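Long-range contact in acetylornithine aminotransferase (Aquifex aeolicus, PDB 2EH6), which transfers an amino group between N(2)-acetyl-L-ornithine and 2-oxoglutarate with the help of pyridoxal 5'-phosphate, a step of arginine biosynthesis: residues H82-G87 with Y225-F230. Residues are numbered along the deposited sequence; the frame is centred on the assembly and turned at random.
Sequences HFWTEG and YAYQHF
Y227 drives its phenol from the 3-10 turn 226-229 against F83 and W84 in the loop that follows helix 70-81, forming an aromatic cluster of three residues. Its CB starts toward that loop, and CG lies between the backbone N and the carbonyl carbon (chi1 78°), which swings the ring out to F83 and W84. Further out the two sides of the ring diverge: CE1 lies 4.0 Å from W84 CD1, while CE2 lies 4.0 Å from F83 CE1. CZ is near the CD1 atoms of both residues. At the tip, OH comes 3.1 Å from F83 CD1 and 3.0 Å from the backbone W84 N, and meets the indole of W84 at its edge, in plane. The Y227 ring stands nearly upright to both neighbours, its plane at 83° to F83 and 88° to W84, and W84 CD1 itself rests over one face of F83. Beside this cluster, the Y225 ring turns its edge to F83 N; its OH bonds to L79 O. On Q228, OE1 accepts a nearly straight bond from Y225 N (3.0 Å), the donor well above the carbonyl plane, which ties the amide back to its own segment. A leucine in place of Y227 would probably open a gap beside F83 and W84 and leave W84 N without its nearby hydroxyl. The chemistry is thus mainly aromatic and apolar, with one phenol oxygen close to the W84 indole edge, F83 and a backbone N; it joins this loop to a turn whose A226 and Y227 N-H groups bond to the carboxylate of E213, inferred to bind the cofactor.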
loop_
_atom_site.group_PDB
_atom_site.type_symbol
_atom_site.label_atom_id
_atom_site.label_comp_id
_atom_site.label_asym_id
_atom_site.label_seq_id
_atom_site.Cartn_x
_atom_site.Cartn_y
_atom_site.Cartn_z
ATOM N N HIS A 82 15.591 -1.730 18.545
ATOM C CA HIS A 82 15.615 -3.185 18.645
ATOM C C HIS A 82 16.419 -3.854 17.538
ATOM O O HIS A 82 16.624 -5.065 17.572
ATOM C CB HIS A 82 14.195 -3.751 18.635
ATOM C CG HIS A 82 13.474 -3.608 19.938
ATOM N ND1 HIS A 82 13.071 -2.389 20.439
ATOM C CD2 HIS A 82 13.066 -4.537 20.834
ATOM C CE1 HIS A 82 12.443 -2.574 21.586
ATOM N NE2 HIS A 82 12.425 -3.869 21.848
ATOM N N PHE A 83 16.864 -3.076 16.556
ATOM C CA PHE A 83 17.643 -3.626 15.451
ATOM C C PHE A 83 19.058 -3.950 15.957
ATOM O O PHE A 83 19.520 -3.357 16.934
ATOM C CB PHE A 83 17.692 -2.618 14.296
ATOM C CG PHE A 83 18.063 -3.228 12.966
ATOM C CD1 PHE A 83 17.354 -4.316 12.462
ATOM C CD2 PHE A 83 19.101 -2.698 12.208
ATOM C CE1 PHE A 83 17.669 -4.870 11.223
ATOM C CE2 PHE A 83 19.428 -3.241 10.965
ATOM C CZ PHE A 83 18.712 -4.330 10.469
ATOM N N TRP A 84 19.738 -4.886 15.298
ATOM C CA TRP A 84 21.075 -5.288 15.730
ATOM C C TRP A 84 22.158 -4.220 15.577
ATOM O O TRP A 84 23.196 -4.294 16.229
ATOM C CB TRP A 84 21.514 -6.569 15.005
ATOM C CG TRP A 84 21.716 -6.415 13.529
ATOM C CD1 TRP A 84 20.754 -6.442 12.561
ATOM C CD2 TRP A 84 22.961 -6.189 12.852
ATOM N NE1 TRP A 84 21.321 -6.247 11.324
ATOM C CE2 TRP A 84 22.674 -6.089 11.473
ATOM C CE3 TRP A 84 24.292 -6.060 13.280
ATOM C CZ2 TRP A 84 23.670 -5.864 10.511
ATOM C CZ3 TRP A 84 25.284 -5.836 12.323
ATOM C CH2 TRP A 84 24.965 -5.741 10.954
ATOM N N THR A 85 21.932 -3.235 14.715
ATOM C CA THR A 85 22.913 -2.175 14.523
ATOM C C THR A 85 22.209 -0.865 14.199
ATOM O O THR A 85 20.981 -0.798 14.226
ATOM C CB THR A 85 23.905 -2.529 13.391
ATOM O OG1 THR A 85 24.948 -1.548 13.351
ATOM C CG2 THR A 85 23.195 -2.572 12.041
ATOM N N GLU A 86 22.981 0.177 13.909
ATOM C CA GLU A 86 22.400 1.474 13.581
ATOM C C GLU A 86 21.739 1.385 12.212
ATOM O O GLU A 86 22.292 0.792 11.284
ATOM C CB GLU A 86 23.478 2.561 13.558
ATOM C CG GLU A 86 24.281 2.685 14.838
ATOM C CD GLU A 86 23.401 2.806 16.067
ATOM O OE1 GLU A 86 22.390 3.542 16.013
ATOM O OE2 GLU A 86 23.727 2.169 17.092
ATOM N N GLY A 87 20.560 1.980 12.084
ATOM C CA GLY A 87 19.860 1.926 10.816
ATOM C C GLY A 87 18.842 3.026 10.633
ATOM O O GLY A 87 18.680 3.894 11.490
ATOM N N TYR A 225 12.008 -9.174 16.671
ATOM C CA TYR A 225 12.250 -9.549 15.280
ATOM C C TYR A 225 12.631 -11.022 15.319
ATOM O O TYR A 225 13.461 -11.422 16.131
ATOM C CB TYR A 225 13.401 -8.743 14.677
ATOM C CG TYR A 225 13.161 -7.257 14.631
ATOM C CD1 TYR A 225 12.014 -6.730 14.030
ATOM C CD2 TYR A 225 14.092 -6.371 15.166
ATOM C CE1 TYR A 225 11.805 -5.361 13.962
ATOM C CE2 TYR A 225 13.895 -5.003 15.105
ATOM C CZ TYR A 225 12.751 -4.503 14.500
ATOM O OH TYR A 225 12.570 -3.149 14.424
ATOM N N ALA A 226 12.029 -11.828 14.452
ATOM C CA ALA A 226 12.313 -13.258 14.427
ATOM C C ALA A 226 13.779 -13.593 14.147
ATOM O O ALA A 226 14.283 -14.617 14.612
ATOM C CB ALA A 226 11.420 -13.946 13.401
ATOM N N TYR A 227 14.467 -12.745 13.392
ATOM C CA TYR A 227 15.868 -13.020 13.073
ATOM C C TYR A 227 16.749 -13.064 14.320
ATOM O O TYR A 227 17.839 -13.629 14.297
ATOM C CB TYR A 227 16.416 -11.985 12.078
ATOM C CG TYR A 227 16.789 -10.632 12.658
ATOM C CD1 TYR A 227 17.928 -10.473 13.458
ATOM C CD2 TYR A 227 16.010 -9.505 12.394
ATOM C CE1 TYR A 227 18.277 -9.224 13.977
ATOM C CE2 TYR A 227 16.348 -8.258 12.907
ATOM C CZ TYR A 227 17.481 -8.121 13.700
ATOM O OH TYR A 227 17.793 -6.883 14.224
ATOM N N GLN A 228 16.266 -12.476 15.408
ATOM C CA GLN A 228 17.024 -12.441 16.652
ATOM C C GLN A 228 17.169 -13.820 17.293
ATOM O O GLN A 228 18.047 -14.034 18.126
ATOM C CB GLN A 228 16.362 -11.466 17.633
ATOM C CG GLN A 228 16.208 -10.060 17.072
ATOM C CD GLN A 228 15.445 -9.137 18.001
ATOM O OE1 GLN A 228 14.387 -9.493 18.511
ATOM N NE2 GLN A 228 15.973 -7.940 18.213
ATOM N N HIS A 229 16.309 -14.754 16.907
ATOM C CA HIS A 229 16.383 -16.108 17.445
ATOM C C HIS A 229 17.682 -16.777 16.995
ATOM O O HIS A 229 18.165 -17.713 17.629
ATOM C CB HIS A 229 15.203 -16.949 16.947
ATOM C CG HIS A 229 13.914 -16.691 17.666
ATOM N ND1 HIS A 229 13.716 -17.037 18.987
ATOM C CD2 HIS A 229 12.742 -16.165 17.235
ATOM C CE1 HIS A 229 12.476 -16.739 19.336
ATOM N NE2 HIS A 229 11.864 -16.210 18.291
ATOM N N PHE A 230 18.243 -16.286 15.896
ATOM C CA PHE A 230 19.466 -16.860 15.344
ATOM C C PHE A 230 20.619 -15.865 15.298
ATOM O O PHE A 230 21.611 -16.089 14.604
ATOM C CB PHE A 230 19.178 -17.380 13.937
ATOM C CG PHE A 230 17.984 -18.285 13.862
ATOM C CD1 PHE A 230 18.104 -19.645 14.135
ATOM C CD2 PHE A 230 16.727 -17.772 13.547
ATOM C CE1 PHE A 230 16.990 -20.482 14.096
ATOM C CE2 PHE A 230 15.607 -18.600 13.504
ATOM C CZ PHE A 230 15.738 -19.956 13.779
#